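PDB 4PR3: 5'-methylthioadenosine nucleosidase / s-adenosylhomocysteine nucleosidase from Brucella melitensis bv. 1, which is a nucleosidase of the phosphorylase superfamily, an alpha/beta protein that holds adenine in a pocket beside its central sheet. Local coordinates for residues Y35-D40 with I85-A90; Y101-V106 with A144-G149; M165-T170 with G186-S191. All blocks are in the same frame, centred on the assembly; numbering follows the deposited sequence.

Interaction 1: Y35-D40 with I85-A90; sequences YVMAAD and ISLGSA. With ADE (adenine), chain C.
Tyr35 and Ile85 run side by side. CD1 of Ile85 sits over one face of the phenol, 4.0 Å from the centroid of the Tyr35 ring, a CH-pi contact; CD2 of Leu87 comes up at the ring edge. Next, Val36 holds the two strands together through its backbone: its N donates to O of Ile85 at 3.0 Å and almost straight (175°), while N of Leu87 returns a weak bond to O of Val36. CG2 of Val36 lies 3.7 Å from CA of Ser86 on the sheet face that these two residues share. There a water bonded to Ser86 OG also reaches Val36 O by a weak bond, and Arg188 is a further partner of that hydroxyl. The selenomethionine Met37 reaches obliquely toward Leu87, its CG 3.6 Å from Leu87 CD2. A bend at its last torsion (chi3 69°) carries CE on to the carbonyl of Leu87 and to CA of Gly88. Beyond Met37 the chain leaves the sheet, whereas 85-90 continues to the ligand, CA of Ala90 standing 3.5 Å from C8 of adenine. Parallel neighbours in a central sheet, with a pocket at a strand's C-terminal end, are characteristic of the phosphorylase superfamily.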
loop_
_atom_site.group_PDB
_atom_site.type_symbol
_atom_site.label_atom_id
_atom_site.label_comp_id
_atom_site.label_asym_id
_atom_site.label_seq_id
_atom_site.Cartn_x
_atom_site.Cartn_y
_atom_site.Cartn_z
ATOM N N TYR A 35 8.754 -16.431 4.638
ATOM C CA TYR A 35 8.484 -16.333 3.210
ATOM C C TYR A 35 7.088 -15.782 2.964
ATOM O O TYR A 35 6.113 -16.254 3.551
ATOM C CB TYR A 35 8.629 -17.699 2.539
ATOM C CG TYR A 35 10.031 -18.255 2.588
ATOM C CD1 TYR A 35 10.489 -18.936 3.709
ATOM C CD2 TYR A 35 10.899 -18.099 1.515
ATOM C CE1 TYR A 35 11.771 -19.447 3.760
ATOM C CE2 TYR A 35 12.183 -18.608 1.556
ATOM C CZ TYR A 35 12.614 -19.281 2.682
ATOM O OH TYR A 35 13.893 -19.788 2.733
ATOM N N VAL A 36 6.993 -14.776 2.101
ATOM C CA VAL A 36 5.704 -14.202 1.756
ATOM C C VAL A 36 5.438 -14.303 0.257
ATOM O O VAL A 36 6.342 -14.136 -0.561
ATOM C CB VAL A 36 5.571 -12.738 2.242
ATOM C CG1 VAL A 36 5.919 -12.640 3.720
ATOM C CG2 VAL A 36 6.451 -11.811 1.429
HETATM N N MSE A 37 4.197 -14.617 -0.099
HETATM C CA MSE A 37 3.800 -14.691 -1.500
HETATM C C MSE A 37 2.443 -14.030 -1.707
HETATM O O MSE A 37 1.642 -13.941 -0.781
HETATM C CB MSE A 37 3.765 -16.143 -1.980
HETATM C CG MSE A 37 5.074 -16.883 -1.775
HETATM SE SE MSE A 37 5.248 -18.495 -2.850
HETATM C CE MSE A 37 5.388 -17.681 -4.612
ATOM N N ALA A 38 2.194 -13.567 -2.927
ATOM C CA ALA A 38 0.948 -12.878 -3.237
ATOM C C ALA A 38 -0.219 -13.848 -3.368
ATOM O O ALA A 38 -1.141 -13.833 -2.553
ATOM C CB ALA A 38 1.099 -12.058 -4.506
ATOM N N ALA A 39 -0.173 -14.691 -4.396
ATOM C CA ALA A 39 -1.279 -15.596 -4.697
ATOM C C ALA A 39 -0.838 -17.058 -4.685
ATOM O O ALA A 39 0.328 -17.366 -4.932
ATOM C CB ALA A 39 -1.905 -15.236 -6.039
ATOM N N ASP A 40 -1.778 -17.952 -4.390
ATOM C CA ASP A 40 -1.493 -19.384 -4.292
ATOM C C ASP A 40 -1.113 -20.020 -5.631
ATOM O O ASP A 40 -0.629 -21.151 -5.672
ATOM C CB ASP A 40 -2.684 -20.130 -3.680
ATOM C CG ASP A 40 -2.649 -20.142 -2.162
ATOM O OD1 ASP A 40 -3.103 -19.156 -1.544
ATOM O OD2 ASP A 40 -2.169 -21.144 -1.585
ATOM N N ILE A 85 11.519 -12.924 3.051
ATOM C CA ILE A 85 11.743 -13.163 1.632
ATOM C C ILE A 85 10.457 -13.003 0.829
ATOM O O ILE A 85 9.539 -13.817 0.933
ATOM C CB ILE A 85 12.324 -14.569 1.354
ATOM C CG1 ILE A 85 13.650 -14.771 2.091
ATOM C CG2 ILE A 85 12.520 -14.777 -0.137
ATOM C CD1 ILE A 85 13.510 -15.475 3.424
ATOM N N SER A 86 10.400 -11.946 0.028
ATOM C CA SER A 86 9.310 -11.761 -0.917
ATOM C C SER A 86 9.660 -12.464 -2.221
ATOM O O SER A 86 10.681 -12.170 -2.840
ATOM C CB SER A 86 9.072 -10.271 -1.170
ATOM O OG SER A 86 8.247 -10.064 -2.301
ATOM N N LEU A 87 8.820 -13.401 -2.640
ATOM C CA LEU A 87 9.076 -14.115 -3.884
ATOM C C LEU A 87 7.792 -14.433 -4.644
ATOM O O LEU A 87 6.724 -14.557 -4.051
ATOM C CB LEU A 87 9.893 -15.386 -3.632
ATOM C CG LEU A 87 9.168 -16.627 -3.114
ATOM C CD1 LEU A 87 10.090 -17.827 -3.208
ATOM C CD2 LEU A 87 8.686 -16.436 -1.682
ATOM N N GLY A 88 7.911 -14.567 -5.959
ATOM C CA GLY A 88 6.767 -14.782 -6.823
ATOM C C GLY A 88 7.184 -14.632 -8.270
ATOM O O GLY A 88 8.350 -14.830 -8.608
ATOM N N SER A 89 6.241 -14.289 -9.138
ATOM C CA SER A 89 6.584 -14.095 -10.540
ATOM C C SER A 89 6.723 -12.617 -10.878
ATOM O O SER A 89 6.439 -11.747 -10.052
ATOM C CB SER A 89 5.527 -14.741 -11.440
ATOM O OG SER A 89 4.258 -14.147 -11.232
ATOM N N ALA A 90 7.150 -12.342 -12.105
ATOM C CA ALA A 90 7.292 -10.980 -12.597
ATOM C C ALA A 90 7.257 -10.985 -14.119
ATOM O O ALA A 90 7.561 -11.998 -14.742
ATOM C CB ALA A 90 8.599 -10.378 -12.100
HETATM N N9 ADE C . 3.672 -10.323 -12.233
HETATM C C8 ADE C . 3.863 -11.215 -13.251
HETATM N N7 ADE C . 3.763 -10.683 -14.445
HETATM C C5 ADE C . 3.486 -9.349 -14.193
HETATM C C6 ADE C . 3.266 -8.248 -15.044
HETATM N N6 ADE C . 3.290 -8.329 -16.378
HETATM N N1 ADE C . 3.014 -7.054 -14.469
HETATM C C2 ADE C . 2.987 -6.972 -13.134
HETATM N N3 ADE C . 3.177 -7.935 -12.233
HETATM C C4 ADE C . 3.424 -9.110 -12.835
HETATM O O HOH W 1 5.366 -11.350 -2.036
#

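Interaction 2: Y101-V106 with A144-G149; sequences YQVSSV and ASLSTG. With PO4 (phosphate ion), chain D.
The strands pair in parallel, N of Ala144 donating to O of Gln102 (3.0 Å) and N of Leu146 to O of Ser105 (2.7 Å), but segment 101-106 turns a corner at Ser104 and carries one residue more than its partner: Val103 faces Ala144, Val106 faces Leu146. At the corner, N of Ser104 donates to O of Ala144, from above the carbonyl plane. Before it, the Tyr101 ring approaches obliquely, CD2 3.9 Å from CB of Ala144. Val103, Ala144, Val106 and Leu146 share one face of the sheet. Val103 turns CG1 to the side opposite its own N (chi1 -173°), which lands that methyl 3.6 Å from CB of Leu146, and both valine methyls also touch CD2 of the leucine. Farther along, CG2 of Val106 packs against CG of Leu146 and lies 3.7 Å from OG1 of Thr148, a hydroxyl that is hydrogen-bonded to Asp167 and to N of Tyr171. Met165 and Thr170 cover Leu146 on this side. Ser105 and Ser145 meet on the other face, OG of Ser105 3.6 Å from CB of Ser145, whose own hydroxyl is bonded to N of Asp164. Ser147 points away from segment 101-106 and donates through OG to O2 of a phosphate ion at 3.0 Å; the ion, probably from the crystallisation liquor, also binds Ser107. Strand 100-108, paired antiparallel with 184-192 and parallel with 142-148, is a bent inner strand of the mixed sheet of this phosphorylase-superfamily fold.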
loop_
_atom_site.group_PDB
_atom_site.type_symbol
_atom_site.label_atom_id
_atom_site.label_comp_id
_atom_site.label_asym_id
_atom_site.label_seq_id
_atom_site.Cartn_x
_atom_site.Cartn_y
_atom_site.Cartn_z
ATOM N N TYR A 101 15.468 -14.403 -10.864
ATOM C CA TYR A 101 16.368 -13.303 -10.541
ATOM C C TYR A 101 16.182 -12.858 -9.096
ATOM O O TYR A 101 15.070 -12.878 -8.574
ATOM C CB TYR A 101 16.097 -12.111 -11.466
ATOM C CG TYR A 101 16.376 -12.377 -12.928
ATOM C CD1 TYR A 101 15.482 -13.099 -13.713
ATOM C CD2 TYR A 101 17.530 -11.897 -13.529
ATOM C CE1 TYR A 101 15.736 -13.341 -15.046
ATOM C CE2 TYR A 101 17.794 -12.135 -14.862
ATOM C CZ TYR A 101 16.895 -12.856 -15.614
ATOM O OH TYR A 101 17.156 -13.091 -16.941
ATOM N N GLN A 102 17.270 -12.448 -8.453
ATOM C CA GLN A 102 17.176 -11.825 -7.139
ATOM C C GLN A 102 17.104 -10.318 -7.324
ATOM O O GLN A 102 17.719 -9.770 -8.235
ATOM C CB GLN A 102 18.356 -12.211 -6.248
ATOM C CG GLN A 102 19.705 -11.726 -6.736
ATOM C CD GLN A 102 20.843 -12.183 -5.844
ATOM O OE1 GLN A 102 20.760 -12.096 -4.619
ATOM N NE2 GLN A 102 21.909 -12.685 -6.456
ATOM N N VAL A 103 16.337 -9.651 -6.470
ATOM C CA VAL A 103 16.067 -8.232 -6.648
ATOM C C VAL A 103 17.180 -7.387 -6.054
ATOM O O VAL A 103 17.407 -7.398 -4.843
ATOM C CB VAL A 103 14.741 -7.836 -5.975
ATOM C CG1 VAL A 103 14.391 -6.395 -6.304
ATOM C CG2 VAL A 103 13.632 -8.774 -6.410
ATOM N N SER A 104 17.869 -6.651 -6.922
ATOM C CA SER A 104 18.965 -5.784 -6.510
ATOM C C SER A 104 18.443 -4.455 -5.976
ATOM O O SER A 104 18.996 -3.888 -5.035
ATOM C CB SER A 104 19.927 -5.551 -7.678
ATOM O OG SER A 104 19.268 -4.952 -8.782
ATOM N N SER A 105 17.381 -3.955 -6.599
ATOM C CA SER A 105 16.757 -2.712 -6.172
ATOM C C SER A 105 15.296 -2.683 -6.586
ATOM O O SER A 105 14.905 -3.348 -7.544
ATOM C CB SER A 105 17.489 -1.517 -6.765
ATOM O OG SER A 105 17.421 -1.549 -8.174
ATOM N N VAL A 106 14.491 -1.910 -5.861
ATOM C CA VAL A 106 13.067 -1.819 -6.154
ATOM C C VAL A 106 12.600 -0.365 -6.192
ATOM O O VAL A 106 13.131 0.493 -5.487
ATOM C CB VAL A 106 12.221 -2.643 -5.143
ATOM C CG1 VAL A 106 12.211 -1.984 -3.784
ATOM C CG2 VAL A 106 10.799 -2.837 -5.654
ATOM N N ALA A 144 18.504 -8.339 -10.780
ATOM C CA ALA A 144 17.698 -7.475 -11.630
ATOM C C ALA A 144 17.040 -6.371 -10.814
ATOM O O ALA A 144 16.694 -6.568 -9.652
ATOM C CB ALA A 144 16.643 -8.287 -12.361
ATOM N N SER A 145 16.876 -5.207 -11.432
ATOM C CA SER A 145 16.141 -4.111 -10.818
ATOM C C SER A 145 14.644 -4.359 -10.989
ATOM O O SER A 145 14.213 -4.941 -11.987
ATOM C CB SER A 145 16.537 -2.785 -11.460
ATOM O OG SER A 145 16.374 -2.841 -12.867
ATOM N N LEU A 146 13.854 -3.922 -10.017
ATOM C CA LEU A 146 12.430 -4.232 -10.012
ATOM C C LEU A 146 11.562 -2.990 -9.865
ATOM O O LEU A 146 11.939 -2.025 -9.200
ATOM C CB LEU A 146 12.116 -5.233 -8.896
ATOM C CG LEU A 146 10.675 -5.719 -8.726
ATOM C CD1 LEU A 146 10.169 -6.394 -9.991
ATOM C CD2 LEU A 146 10.585 -6.666 -7.547
ATOM N N SER A 147 10.399 -3.025 -10.507
ATOM C CA SER A 147 9.399 -1.973 -10.378
ATOM C C SER A 147 8.105 -2.561 -9.817
ATOM O O SER A 147 7.642 -3.606 -10.274
ATOM C CB SER A 147 9.136 -1.327 -11.739
ATOM O OG SER A 147 8.176 -0.293 -11.643
ATOM N N THR A 148 7.531 -1.895 -8.820
ATOM C CA THR A 148 6.274 -2.342 -8.222
ATOM C C THR A 148 5.143 -1.362 -8.519
ATOM O O THR A 148 5.322 -0.148 -8.409
ATOM C CB THR A 148 6.403 -2.527 -6.690
ATOM O OG1 THR A 148 7.305 -3.604 -6.401
ATOM C CG2 THR A 148 5.049 -2.828 -6.056
ATOM N N GLY A 149 3.985 -1.895 -8.904
ATOM C CA GLY A 149 2.807 -1.084 -9.163
ATOM C C GLY A 149 1.533 -1.910 -9.119
ATOM O O GLY A 149 1.583 -3.137 -9.128
HETATM P P PO4 D . 10.382 2.633 -12.970
HETATM O O1 PO4 D . 9.926 3.240 -11.663
HETATM O O2 PO4 D . 9.285 1.746 -13.502
HETATM O O3 PO4 D . 10.670 3.729 -13.972
HETATM O O4 PO4 D . 11.630 1.809 -12.737
#

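Interaction 3: M165-T170 with G186-S191; sequences MVDMET and GLRGIS. With ADE (adenine), chain C.
OD2 of Asp167 is gripped by three donors: N of Glu169 at 3.0 Å, N of Thr170 at 2.8 Å and OG1 of Thr170 at 2.7 Å. The first closes an Asx turn, and together the two backbone bonds lead the chain from strand 165-167 into helix 170-180, with Glu169 at the N-cap. N of Thr170 uses the syn lone pair, whereas Glu169 N and Thr170 OG1 approach from opposite faces of the carboxylate. The same oxygen stands over one face of the Arg188 guanidinium, 3.5 Å from NH2, with the two planes 62° apart. No N-H points at the oxygen, so this salt bridge rests on charge alone. The guanidinium directs its hydrogens elsewhere, to O of Ser89 and OG of Ser86 in strand 83-91 and to three waters in its own plane. One of these accepts from NH2 and donates to OE1 of Glu169 at 2.7 Å, a second links NH1 to OE1, and the third joins NE to OG1 of Thr170. Glu169 OE2 is held by N of Gly59, and OD1 of Asp167 by Thr148. Two neighbouring side chains line the ligand site: CG2 of Val166 lies near N1 of adenine and CG of Met168 near N3, while Met168 also packs on Met111 of the second subunit. At the other end of the contact the selenomethionine Met165 slants across strand 184-192. Its SE lies 3.7 Å from CB of Arg188, and a bend at chi3 (60°) brings its CE to CD1 of Ile190, 3.4 Å away.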
loop_
_atom_site.group_PDB
_atom_site.type_symbol
_atom_site.label_atom_id
_atom_site.label_comp_id
_atom_site.label_asym_id
_atom_site.label_seq_id
_atom_site.Cartn_x
_atom_site.Cartn_y
_atom_site.Cartn_z
HETATM N N MSE A 165 12.428 -5.556 -14.613
HETATM C CA MSE A 165 11.226 -6.371 -14.470
HETATM C C MSE A 165 10.170 -5.673 -13.613
HETATM O O MSE A 165 10.465 -4.688 -12.934
HETATM C CB MSE A 165 11.575 -7.742 -13.887
HETATM C CG MSE A 165 12.619 -7.691 -12.784
HETATM SE SE MSE A 165 12.853 -9.377 -11.826
HETATM C CE MSE A 165 13.386 -10.516 -13.276
ATOM N N VAL A 166 8.941 -6.180 -13.660
ATOM C CA VAL A 166 7.823 -5.554 -12.959
ATOM C C VAL A 166 7.049 -6.540 -12.079
ATOM O O VAL A 166 6.848 -7.697 -12.450
ATOM C CB VAL A 166 6.837 -4.878 -13.952
ATOM C CG1 VAL A 166 7.530 -3.770 -14.726
ATOM C CG2 VAL A 166 6.246 -5.901 -14.907
ATOM N N ASP A 167 6.623 -6.076 -10.907
ATOM C CA ASP A 167 5.733 -6.861 -10.057
ATOM C C ASP A 167 4.707 -5.965 -9.370
ATOM O O ASP A 167 4.711 -4.747 -9.546
ATOM C CB ASP A 167 6.521 -7.660 -9.016
ATOM C CG ASP A 167 6.808 -6.861 -7.757
ATOM O OD1 ASP A 167 7.173 -5.668 -7.875
ATOM O OD2 ASP A 167 6.664 -7.428 -6.648
HETATM N N MSE A 168 3.791 -6.580 -8.633
HETATM C CA MSE A 168 2.766 -5.833 -7.908
HETATM C C MSE A 168 2.914 -5.681 -6.391
HETATM O O MSE A 168 2.051 -5.091 -5.745
HETATM C CB MSE A 168 1.396 -6.364 -8.292
HETATM C CG MSE A 168 1.206 -6.315 -9.790
HETATM SE SE MSE A 168 -0.355 -7.264 -10.374
HETATM C CE MSE A 168 -1.682 -6.262 -9.349
ATOM N N GLU A 169 3.991 -6.217 -5.826
ATOM C CA GLU A 169 4.083 -6.415 -4.375
ATOM C C GLU A 169 5.317 -5.825 -3.693
ATOM O O GLU A 169 5.200 -5.065 -2.736
ATOM C CB GLU A 169 3.930 -7.892 -3.998
ATOM C CG GLU A 169 2.494 -8.392 -4.032
ATOM C CD GLU A 169 2.054 -8.805 -5.423
ATOM O OE1 GLU A 169 2.862 -9.441 -6.140
ATOM O OE2 GLU A 169 0.903 -8.493 -5.798
ATOM N N THR A 170 6.490 -6.236 -4.164
ATOM C CA THR A 170 7.754 -6.098 -3.440
ATOM C C THR A 170 8.023 -4.756 -2.753
ATOM O O THR A 170 8.413 -4.741 -1.588
ATOM C CB THR A 170 8.935 -6.431 -4.368
ATOM O OG1 THR A 170 8.746 -7.739 -4.916
ATOM C CG2 THR A 170 10.255 -6.386 -3.612
ATOM N N GLY A 186 14.317 -10.152 -2.189
ATOM C CA GLY A 186 13.411 -10.569 -3.248
ATOM C C GLY A 186 13.912 -11.655 -4.186
ATOM O O GLY A 186 15.110 -11.762 -4.446
ATOM N N LEU A 187 12.977 -12.435 -4.725
ATOM C CA LEU A 187 13.259 -13.411 -5.776
ATOM C C LEU A 187 12.106 -13.419 -6.776
ATOM O O LEU A 187 10.950 -13.554 -6.384
ATOM C CB LEU A 187 13.442 -14.815 -5.193
ATOM C CG LEU A 187 14.670 -15.104 -4.325
ATOM C CD1 LEU A 187 14.607 -16.524 -3.775
ATOM C CD2 LEU A 187 15.961 -14.887 -5.105
ATOM N N ARG A 188 12.416 -13.287 -8.060
ATOM C CA ARG A 188 11.378 -13.216 -9.088
ATOM C C ARG A 188 11.696 -14.066 -10.314
ATOM O O ARG A 188 12.752 -13.909 -10.928
ATOM C CB ARG A 188 11.173 -11.766 -9.525
ATOM C CG ARG A 188 10.562 -10.879 -8.465
ATOM C CD ARG A 188 9.113 -11.245 -8.233
ATOM N NE ARG A 188 8.658 -10.836 -6.912
ATOM C CZ ARG A 188 7.412 -10.981 -6.481
ATOM N NH1 ARG A 188 6.496 -11.516 -7.276
ATOM N NH2 ARG A 188 7.082 -10.587 -5.259
ATOM N N GLY A 189 10.788 -14.977 -10.660
ATOM C CA GLY A 189 10.868 -15.673 -11.933
ATOM C C GLY A 189 10.084 -14.925 -12.996
ATOM O O GLY A 189 9.054 -14.326 -12.697
ATOM N N ILE A 190 10.532 -14.990 -14.246
ATOM C CA ILE A 190 9.869 -14.239 -15.307
ATOM C C ILE A 190 8.811 -15.095 -15.987
ATOM O O ILE A 190 9.125 -16.055 -16.689
ATOM C CB ILE A 190 10.877 -13.704 -16.342
ATOM C CG1 ILE A 190 11.684 -12.564 -15.731
ATOM C CG2 ILE A 190 10.160 -13.172 -17.569
ATOM C CD1 ILE A 190 10.809 -11.412 -15.305
ATOM N N SER A 191 7.553 -14.739 -15.753
ATOM C CA SER A 191 6.418 -15.517 -16.233
ATOM C C SER A 191 5.834 -15.032 -17.561
ATOM O O SER A 191 5.014 -15.726 -18.163
ATOM C CB SER A 191 5.318 -15.547 -15.167
ATOM O OG SER A 191 4.938 -14.234 -14.793
HETATM N N9 ADE C . 3.672 -10.323 -12.233
HETATM C C8 ADE C . 3.863 -11.215 -13.251
HETATM N N7 ADE C . 3.763 -10.683 -14.445
HETATM C C5 ADE C . 3.486 -9.349 -14.193
HETATM C C6 ADE C . 3.266 -8.248 -15.044
HETATM N N6 ADE C . 3.290 -8.329 -16.378
HETATM N N1 ADE C . 3.014 -7.054 -14.469
HETATM C C2 ADE C . 2.987 -6.972 -13.134
HETATM N N3 ADE C . 3.177 -7.935 -12.233
HETATM C C4 ADE C . 3.424 -9.110 -12.835
HETATM O O HOH W 2 4.355 -11.123 -4.631
HETATM O O HOH W 3 3.320 -11.855 -7.948
HETATM O O HOH W 4 10.574 -9.952 -4.815
#

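How the interactions relate
All three contacts belong to one sheet, in which strand 184-192 lies between strand 83-91 of interaction 1 and strand 100-108 of interaction 2. Arg188 ties interaction 3 to both: its N is 2.7 Å from O of Tyr101, and its guanidinium reaches into strand 83-91. Farther along, O of Ala90 lies 2.9 Å from N of Ser191. The centres of interactions 2 and 3 are about 7 Å apart, those of 1 and 3 about 8 Å, whereas 1 and 2 are about 13 Å apart and do not touch. Interactions 1 and 3 both touch adenine, which Val153 and Asp192 also bind; interaction 2 is set back from the ligand, with the Leu146 side chain about 8 Å from adenine.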